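Local atomic coordinates of protein argonaute (Methanocaldococcus jannaschii, PDB entry 5G5S), a protein that uses short single-stranded DNA guides to bind complementary target strands and slices the target DNA, possibly in defence against invading genetic elements. Residues 17-23 / 107-112; 533-537 / 549-554. One frame throughout, in Å; residues are numbered along the deposited sequence.

Contact 1. Residues 17-23 / 107-112; sequences IKEEFIP and YLKSVH
Phe21 keeps its ring beside its own backbone nitrogen (chi1 -45°), which swings one ring edge toward His112, while Tyr107 turns CG opposite its backbone N (chi1 -173°) and lays its ring along Pro23. Two aromatic contacts of different kinds follow. In the first, Phe21 and His112 form an offset edge-to-face pair with planes at 89° and ring centroids 5.2 Å apart; the leading atom, CD1 of Phe21, comes to 3.4 Å from ND1 of His112. In the second, the pyrrolidine of Pro23 covers one face of the Tyr107 ring: its CB stands 4.2 Å from the Tyr107 ring centroid, almost exactly on the normal, a CH-pi contact. The carbonyl O of Phe21 lies in the plane of the Tyr107 ring, at its edge, 3.2 Å from Tyr107 CD2. Leu108 fills in from beside them. Its CD1 is 3.8 Å from Phe21 CB, and its other branch, CD2, meets Ile17 CD1 tip to tip at 4.0 Å. The joint is thus made of ring and apolar contacts, with a short 3-10 turn at 19-21 presenting Phe21. On the helical side, Tyr107 O accepts from both Val111 N and His112 N, the latter at 3.2 Å, in a wider pi-type turn at 107-111. Phe296 makes a further edge-to-face pair with Phe21. The loop between strands 14-16 and 25-31 thereby packs on helix 97-111 of the N-terminal domain, and Ile17 and Leu108 both touch Leu153 of strand 150-163, which lies beyond that domain.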
ATOM      1  N   ILE A  17      25.377  -7.880  16.231  1.00 73.91           N
ATOM      2  CA  ILE A  17      25.674  -9.315  16.260  1.00 73.02           C
ATOM      3  C   ILE A  17      27.084  -9.471  16.840  1.00 81.02           C
ATOM      4  O   ILE A  17      28.010  -8.786  16.404  1.00 81.10           O
ATOM      5  CB  ILE A  17      25.549  -9.976  14.852  1.00 73.23           C
ATOM      6  CG1 ILE A  17      24.117  -9.815  14.266  1.00 70.45           C
ATOM      7  CG2 ILE A  17      25.973 -11.464  14.877  1.00 72.60           C
ATOM      8  CD1 ILE A  17      24.077  -9.811  12.750  1.00 64.43           C
ATOM      9  N   LYS A  18      27.226 -10.368  17.824  1.00 81.09           N
ATOM     10  CA  LYS A  18      28.488 -10.675  18.501  1.00 84.24           C
ATOM     11  C   LYS A  18      29.441 -11.365  17.548  1.00 89.61           C
ATOM     12  O   LYS A  18      29.007 -12.128  16.677  1.00 88.06           O
ATOM     13  CB  LYS A  18      28.247 -11.512  19.765  1.00 87.84           C
ATOM     14  CG  LYS A  18      27.494 -10.735  20.832  1.00 91.23           C
ATOM     15  CD  LYS A  18      27.107 -11.593  22.013  1.00 97.70           C
ATOM     16  CE  LYS A  18      26.446 -10.763  23.088  1.00 98.36           C
ATOM     17  NZ  LYS A  18      25.993 -11.606  24.216  1.00112.25           N
ATOM     18  N   GLU A  19      30.734 -11.031  17.691  1.00 88.69           N
ATOM     19  CA  GLU A  19      31.904 -11.477  16.923  1.00 90.47           C
ATOM     20  C   GLU A  19      31.911 -12.961  16.537  1.00 94.50           C
ATOM     21  O   GLU A  19      32.098 -13.279  15.361  1.00 93.71           O
ATOM     22  CB  GLU A  19      33.190 -11.121  17.685  1.00 95.65           C
ATOM     23  CG  GLU A  19      33.406  -9.629  17.877  1.00109.96           C
ATOM     24  CD  GLU A  19      34.519  -9.056  17.025  1.00140.79           C
ATOM     25  OE1 GLU A  19      34.240  -8.672  15.866  1.00138.72           O
ATOM     26  OE2 GLU A  19      35.673  -9.003  17.510  1.00139.43           O
ATOM     27  N   GLU A  20      31.697 -13.858  17.523  1.00 91.88           N
ATOM     28  CA  GLU A  20      31.667 -15.322  17.358  1.00 92.17           C
ATOM     29  C   GLU A  20      30.664 -15.809  16.305  1.00 92.97           C
ATOM     30  O   GLU A  20      30.848 -16.885  15.735  1.00 92.37           O
ATOM     31  CB  GLU A  20      31.388 -16.032  18.702  1.00 94.94           C
ATOM     32  CG  GLU A  20      31.094 -15.111  19.881  1.00107.01           C
ATOM     33  CD  GLU A  20      30.360 -15.719  21.065  1.00132.85           C
ATOM     34  OE1 GLU A  20      30.368 -16.964  21.212  1.00127.57           O
ATOM     35  OE2 GLU A  20      29.786 -14.939  21.859  1.00126.20           O
ATOM     36  N   PHE A  21      29.607 -15.014  16.059  1.00 87.91           N
ATOM     37  CA  PHE A  21      28.516 -15.315  15.133  1.00 86.21           C
ATOM     38  C   PHE A  21      28.645 -14.668  13.745  1.00 88.42           C
ATOM     39  O   PHE A  21      27.783 -14.869  12.885  1.00 88.31           O
ATOM     40  CB  PHE A  21      27.154 -15.039  15.805  1.00 86.56           C
ATOM     41  CG  PHE A  21      27.092 -15.589  17.209  1.00 89.96           C
ATOM     42  CD1 PHE A  21      27.044 -16.961  17.435  1.00 94.85           C
ATOM     43  CD2 PHE A  21      27.170 -14.744  18.308  1.00 92.92           C
ATOM     44  CE1 PHE A  21      27.033 -17.474  18.736  1.00 97.35           C
ATOM     45  CE2 PHE A  21      27.157 -15.258  19.608  1.00 97.55           C
ATOM     46  CZ  PHE A  21      27.084 -16.618  19.813  1.00 96.79           C
ATOM     47  N   ILE A  22      29.723 -13.911  13.521  1.00 84.19           N
ATOM     48  CA  ILE A  22      30.001 -13.311  12.222  1.00 83.65           C
ATOM     49  C   ILE A  22      31.046 -14.201  11.520  1.00 91.17           C
ATOM     50  O   ILE A  22      32.131 -14.410  12.076  1.00 93.04           O
ATOM     51  CB  ILE A  22      30.459 -11.829  12.329  1.00 86.31           C
ATOM     52  CG1 ILE A  22      29.338 -10.934  12.889  1.00 83.76           C
ATOM     53  CG2 ILE A  22      30.962 -11.297  10.965  1.00 87.57           C
ATOM     54  CD1 ILE A  22      29.843  -9.704  13.634  1.00 91.11           C
ATOM     55  N   PRO A  23      30.751 -14.745  10.313  1.00 87.12           N
ATOM     56  CA  PRO A  23      31.766 -15.561   9.622  1.00 85.65           C
ATOM     57  C   PRO A  23      32.973 -14.727   9.190  1.00 88.75           C
ATOM     58  O   PRO A  23      32.829 -13.562   8.830  1.00 86.47           O
ATOM     59  CB  PRO A  23      31.010 -16.140   8.426  1.00 85.09           C
ATOM     60  CG  PRO A  23      29.853 -15.239   8.211  1.00 87.96           C
ATOM     61  CD  PRO A  23      29.515 -14.603   9.511  1.00 86.05           C
ATOM     62  N   TYR A 107      24.176 -17.721   7.766  1.00 73.58           N
ATOM     63  CA  TYR A 107      25.069 -18.320   8.760  1.00 76.51           C
ATOM     64  C   TYR A 107      24.319 -18.482  10.083  1.00 80.41           C
ATOM     65  O   TYR A 107      24.279 -19.575  10.643  1.00 82.00           O
ATOM     66  CB  TYR A 107      26.341 -17.469   8.922  1.00 77.89           C
ATOM     67  CG  TYR A 107      27.401 -18.087   9.805  1.00 83.16           C
ATOM     68  CD1 TYR A 107      28.105 -19.217   9.397  1.00 87.06           C
ATOM     69  CD2 TYR A 107      27.753 -17.501  11.018  1.00 85.68           C
ATOM     70  CE1 TYR A 107      29.105 -19.775  10.195  1.00 91.31           C
ATOM     71  CE2 TYR A 107      28.766 -18.036  11.814  1.00 90.35           C
ATOM     72  CZ  TYR A 107      29.434 -19.179  11.403  1.00 99.57           C
ATOM     73  OH  TYR A 107      30.438 -19.712  12.181  1.00104.52           O
ATOM     74  N   LEU A 108      23.674 -17.400  10.528  1.00 76.45           N
ATOM     75  CA  LEU A 108      22.849 -17.320  11.734  1.00 77.88           C
ATOM     76  C   LEU A 108      21.669 -18.310  11.665  1.00 83.17           C
ATOM     77  O   LEU A 108      21.343 -18.935  12.670  1.00 85.44           O
ATOM     78  CB  LEU A 108      22.325 -15.874  11.863  1.00 75.39           C
ATOM     79  CG  LEU A 108      22.753 -15.028  13.067  1.00 80.91           C
ATOM     80  CD1 LEU A 108      24.155 -15.361  13.547  1.00 84.13           C
ATOM     81  CD2 LEU A 108      22.613 -13.538  12.765  1.00 79.11           C
ATOM     82  N   LYS A 109      21.056 -18.467  10.478  1.00 78.39           N
ATOM     83  CA  LYS A 109      19.924 -19.370  10.260  1.00 79.12           C
ATOM     84  C   LYS A 109      20.343 -20.847  10.200  1.00 89.34           C
ATOM     85  O   LYS A 109      19.835 -21.658  10.980  1.00 91.57           O
ATOM     86  CB  LYS A 109      19.132 -18.973   8.989  1.00 76.55           C
ATOM     87  CG  LYS A 109      18.000 -19.933   8.640  1.00 82.23           C
ATOM     88  CD  LYS A 109      17.247 -19.512   7.394  1.00 89.45           C
ATOM     89  CE  LYS A 109      16.052 -20.397   7.124  1.00 97.72           C
ATOM     90  NZ  LYS A 109      15.257 -19.904   5.972  1.00104.83           N
ATOM     91  N   SER A 110      21.217 -21.198   9.234  1.00 87.44           N
ATOM     92  CA  SER A 110      21.633 -22.575   8.991  1.00 90.41           C
ATOM     93  C   SER A 110      22.590 -23.182  10.020  1.00 98.42           C
ATOM     94  O   SER A 110      22.349 -24.295  10.490  1.00101.02           O
ATOM     95  CB  SER A 110      22.166 -22.733   7.572  1.00 93.27           C
ATOM     96  OG  SER A 110      22.157 -24.097   7.187  1.00107.99           O
ATOM     97  N   VAL A 111      23.667 -22.468  10.357  1.00 95.42           N
ATOM     98  CA  VAL A 111      24.686 -22.956  11.285  1.00 98.82           C
ATOM     99  C   VAL A 111      24.285 -22.748  12.739  1.00105.86           C
ATOM    100  O   VAL A 111      24.366 -23.690  13.530  1.00109.70           O
ATOM    101  CB  VAL A 111      26.085 -22.364  10.959  1.00102.41           C
ATOM    102  CG1 VAL A 111      27.179 -22.944  11.856  1.00106.45           C
ATOM    103  CG2 VAL A 111      26.435 -22.581   9.500  1.00100.45           C
ATOM    104  N   HIS A 112      23.861 -21.526  13.097  1.00100.65           N
ATOM    105  CA  HIS A 112      23.524 -21.177  14.477  1.00102.31           C
ATOM    106  C   HIS A 112      22.073 -21.368  14.933  1.00105.91           C
ATOM    107  O   HIS A 112      21.783 -21.191  16.117  1.00107.53           O
ATOM    108  CB  HIS A 112      24.117 -19.814  14.854  1.00102.21           C
ATOM    109  CG  HIS A 112      25.614 -19.841  14.922  1.00108.04           C
ATOM    110  ND1 HIS A 112      26.280 -19.999  16.125  1.00113.86           N
ATOM    111  CD2 HIS A 112      26.526 -19.784  13.924  1.00108.93           C
ATOM    112  CE1 HIS A 112      27.567 -20.008  15.823  1.00114.69           C
ATOM    113  NE2 HIS A 112      27.765 -19.881  14.511  1.00112.14           N
TER

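Contact 2. Residues 533-537 / 549-554; sequences IQPIE and YVIEYL
Tyr553 and Glu537 meet through a short hydrogen bond, Tyr553 OH giving its proton to Glu537 OE2 at 2.6 Å. The hydroxyl approaches the carboxylate from its anti side, somewhat out of its plane, and the carboxylate stands nearly upright to the phenol ring, at 84°. Tyr549 makes the second bond: its OH donates to the backbone O of Glu537 at 2.7 Å, coming from well above the carbonyl plane. One residue is therefore gripped at both its side chain and its main chain by tyrosines a single helical turn apart. Next to these polar ends, Ile536 carries the apolar part of the contact. Its CG2 branch faces Tyr549 CE2 at 4.0 Å and also sits over one face of Tyr553, while the CD1 branch reaches Tyr553 CD2 at 3.7 Å. Leu554 crosses Ile536 at about a right angle, and its CD2 is 3.8 Å from Ile536 CD1; the same methyl also meets Gln534 CG at 3.8 Å. Tyr553, with CG opposite its backbone N (chi1 -171°), presents one ring face to the strand, and the backbone N of Glu537 stands above that face, offset toward the rim. Farther out, Ile536 is pinned by backbone hydrogen bonds with strand 517-525, and Val550 and Leu554 pack on Leu505 and Met503 of strand 501-506. The short strand and helix segments run at 116° to each other. This is the helix-on-sheet packing of an RNase H-like PIWI domain, in which the third strand of an antiparallel run leads into a helix laid against the sheet; the connection carries Glu543, probably catalytic as in related argonautes, whose side chain lies about 6 Å from that of Tyr549.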
ATOM      1  N   ILE A 533      -4.159   8.785 -14.493  1.00 55.86           N
ATOM      2  CA  ILE A 533      -4.348   7.578 -13.706  1.00 54.52           C
ATOM      3  C   ILE A 533      -4.446   6.554 -14.853  1.00 62.35           C
ATOM      4  O   ILE A 533      -5.481   6.435 -15.513  1.00 64.15           O
ATOM      5  CB  ILE A 533      -5.568   7.603 -12.768  1.00 57.60           C
ATOM      6  CG1 ILE A 533      -5.521   8.829 -11.817  1.00 57.22           C
ATOM      7  CG2 ILE A 533      -5.662   6.272 -11.995  1.00 57.95           C
ATOM      8  CD1 ILE A 533      -6.855   9.174 -11.130  1.00 59.41           C
ATOM      9  N   GLN A 534      -3.294   5.967 -15.195  1.00 59.03           N
ATOM     10  CA  GLN A 534      -3.140   5.078 -16.331  1.00 59.41           C
ATOM     11  C   GLN A 534      -3.202   3.584 -16.037  1.00 62.22           C
ATOM     12  O   GLN A 534      -2.184   3.026 -15.630  1.00 60.45           O
ATOM     13  CB  GLN A 534      -1.834   5.434 -17.093  1.00 60.66           C
ATOM     14  CG  GLN A 534      -1.849   5.081 -18.577  1.00 63.98           C
ATOM     15  CD  GLN A 534      -3.040   5.672 -19.289  1.00 74.51           C
ATOM     16  OE1 GLN A 534      -3.199   6.902 -19.386  1.00 71.27           O
ATOM     17  NE2 GLN A 534      -3.939   4.805 -19.736  1.00 63.58           N
ATOM     18  N   PRO A 535      -4.328   2.885 -16.348  1.00 61.08           N
ATOM     19  CA  PRO A 535      -4.335   1.412 -16.219  1.00 61.31           C
ATOM     20  C   PRO A 535      -3.339   0.809 -17.218  1.00 64.22           C
ATOM     21  O   PRO A 535      -3.155   1.362 -18.298  1.00 62.57           O
ATOM     22  CB  PRO A 535      -5.774   1.013 -16.595  1.00 64.73           C
ATOM     23  CG  PRO A 535      -6.568   2.284 -16.586  1.00 69.13           C
ATOM     24  CD  PRO A 535      -5.601   3.375 -16.919  1.00 63.54           C
ATOM     25  N   ILE A 536      -2.665  -0.281 -16.842  1.00 62.48           N
ATOM     26  CA  ILE A 536      -1.684  -0.942 -17.716  1.00 63.15           C
ATOM     27  C   ILE A 536      -2.163  -2.349 -18.038  1.00 69.89           C
ATOM     28  O   ILE A 536      -2.415  -3.135 -17.122  1.00 68.61           O
ATOM     29  CB  ILE A 536      -0.221  -0.947 -17.132  1.00 64.44           C
ATOM     30  CG1 ILE A 536       0.246   0.430 -16.553  1.00 61.93           C
ATOM     31  CG2 ILE A 536       0.803  -1.564 -18.112  1.00 66.58           C
ATOM     32  CD1 ILE A 536       0.356   1.623 -17.535  1.00 62.97           C
ATOM     33  N   GLU A 537      -2.274  -2.663 -19.344  1.00 70.91           N
ATOM     34  CA  GLU A 537      -2.651  -3.992 -19.845  1.00 73.98           C
ATOM     35  C   GLU A 537      -1.418  -4.876 -19.755  1.00 80.24           C
ATOM     36  O   GLU A 537      -0.323  -4.385 -20.029  1.00 77.56           O
ATOM     37  CB  GLU A 537      -3.074  -3.921 -21.319  1.00 76.78           C
ATOM     38  CG  GLU A 537      -4.363  -3.170 -21.587  1.00 88.41           C
ATOM     39  CD  GLU A 537      -4.638  -2.955 -23.064  1.00113.68           C
ATOM     40  OE1 GLU A 537      -4.914  -3.953 -23.768  1.00115.79           O
ATOM     41  OE2 GLU A 537      -4.585  -1.789 -23.515  1.00104.37           O
ATOM     42  N   TYR A 549       8.462  -2.727 -20.148  1.00 58.48           N
ATOM     43  CA  TYR A 549       7.152  -2.835 -20.799  1.00 59.92           C
ATOM     44  C   TYR A 549       6.204  -1.686 -20.436  1.00 63.31           C
ATOM     45  O   TYR A 549       5.482  -1.216 -21.314  1.00 63.76           O
ATOM     46  CB  TYR A 549       6.493  -4.201 -20.532  1.00 63.71           C
ATOM     47  CG  TYR A 549       5.058  -4.282 -21.005  1.00 68.02           C
ATOM     48  CD1 TYR A 549       4.754  -4.554 -22.337  1.00 71.83           C
ATOM     49  CD2 TYR A 549       4.004  -4.020 -20.137  1.00 68.39           C
ATOM     50  CE1 TYR A 549       3.433  -4.561 -22.789  1.00 73.02           C
ATOM     51  CE2 TYR A 549       2.682  -4.055 -20.569  1.00 70.09           C
ATOM     52  CZ  TYR A 549       2.397  -4.327 -21.894  1.00 78.10           C
ATOM     53  OH  TYR A 549       1.082  -4.377 -22.293  1.00 81.19           O
ATOM     54  N   VAL A 550       6.197  -1.241 -19.153  1.00 58.29           N
ATOM     55  CA  VAL A 550       5.372  -0.132 -18.668  1.00 56.68           C
ATOM     56  C   VAL A 550       5.693   1.129 -19.494  1.00 61.34           C
ATOM     57  O   VAL A 550       4.775   1.775 -20.005  1.00 61.64           O
ATOM     58  CB  VAL A 550       5.537   0.109 -17.135  1.00 59.47           C
ATOM     59  CG1 VAL A 550       4.838   1.392 -16.678  1.00 57.79           C
ATOM     60  CG2 VAL A 550       5.034  -1.084 -16.335  1.00 59.95           C
ATOM     61  N   ILE A 551       6.997   1.436 -19.650  1.00 56.89           N
ATOM     62  CA  ILE A 551       7.496   2.593 -20.397  1.00 56.79           C
ATOM     63  C   ILE A 551       7.064   2.537 -21.851  1.00 64.00           C
ATOM     64  O   ILE A 551       6.556   3.535 -22.365  1.00 64.78           O
ATOM     65  CB  ILE A 551       9.026   2.782 -20.207  1.00 59.57           C
ATOM     66  CG1 ILE A 551       9.375   2.977 -18.701  1.00 57.86           C
ATOM     67  CG2 ILE A 551       9.530   3.958 -21.041  1.00 62.15           C
ATOM     68  CD1 ILE A 551      10.824   2.753 -18.321  1.00 59.89           C
ATOM     69  N   GLU A 552       7.214   1.357 -22.495  1.00 63.23           N
ATOM     70  CA  GLU A 552       6.812   1.112 -23.879  1.00 64.99           C
ATOM     71  C   GLU A 552       5.311   1.358 -24.020  1.00 67.03           C
ATOM     72  O   GLU A 552       4.898   2.030 -24.956  1.00 67.78           O
ATOM     73  CB  GLU A 552       7.137  -0.332 -24.299  1.00 68.39           C
ATOM     74  CG  GLU A 552       8.611  -0.612 -24.532  1.00 86.17           C
ATOM     75  CD  GLU A 552       8.888  -2.044 -24.952  1.00113.44           C
ATOM     76  OE1 GLU A 552       8.678  -2.359 -26.145  1.00125.26           O
ATOM     77  OE2 GLU A 552       9.290  -2.857 -24.086  1.00 98.74           O
ATOM     78  N   TYR A 553       4.510   0.842 -23.066  1.00 61.93           N
ATOM     79  CA  TYR A 553       3.058   0.979 -23.012  1.00 62.26           C
ATOM     80  C   TYR A 553       2.631   2.449 -22.870  1.00 65.36           C
ATOM     81  O   TYR A 553       1.690   2.874 -23.554  1.00 65.86           O
ATOM     82  CB  TYR A 553       2.468   0.129 -21.859  1.00 63.05           C
ATOM     83  CG  TYR A 553       0.954   0.051 -21.896  1.00 64.65           C
ATOM     84  CD1 TYR A 553       0.304  -0.895 -22.682  1.00 67.84           C
ATOM     85  CD2 TYR A 553       0.171   0.961 -21.185  1.00 63.89           C
ATOM     86  CE1 TYR A 553      -1.087  -0.934 -22.768  1.00 69.75           C
ATOM     87  CE2 TYR A 553      -1.219   0.934 -21.266  1.00 65.61           C
ATOM     88  CZ  TYR A 553      -1.842  -0.018 -22.056  1.00 75.37           C
ATOM     89  OH  TYR A 553      -3.206  -0.052 -22.133  1.00 80.57           O
ATOM     90  N   LEU A 554       3.315   3.214 -21.987  1.00 59.34           N
ATOM     91  CA  LEU A 554       2.995   4.626 -21.752  1.00 59.01           C
ATOM     92  C   LEU A 554       3.249   5.497 -22.972  1.00 65.95           C
ATOM     93  O   LEU A 554       2.489   6.427 -23.226  1.00 66.73           O
ATOM     94  CB  LEU A 554       3.734   5.186 -20.517  1.00 57.31           C
ATOM     95  CG  LEU A 554       3.403   4.583 -19.142  1.00 59.30           C
ATOM     96  CD1 LEU A 554       4.376   5.074 -18.129  1.00 57.77           C
ATOM     97  CD2 LEU A 554       1.986   4.906 -18.698  1.00 60.57           C
TER

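In the fold
Contact 1 and contact 2 follow one another along the chain, the first complete long before the second begins, and they belong to separate parts of the argonaute fold. Their centres are 45 Å apart and their nearest atoms about 31 Å, and they share no helix, strand or sheet. Contact 1 lies in the N-terminal domain, on the helix that also carries Lys109, a residue that interacts with the guide DNA. Contact 2 lies in the PIWI domain, where strand 530-537 pairs with strand 517-525 in a large mixed sheet that also takes in strands 7-12 and 302-308. A small channel opens between these two domains when guide binds, and neither contact bridges them.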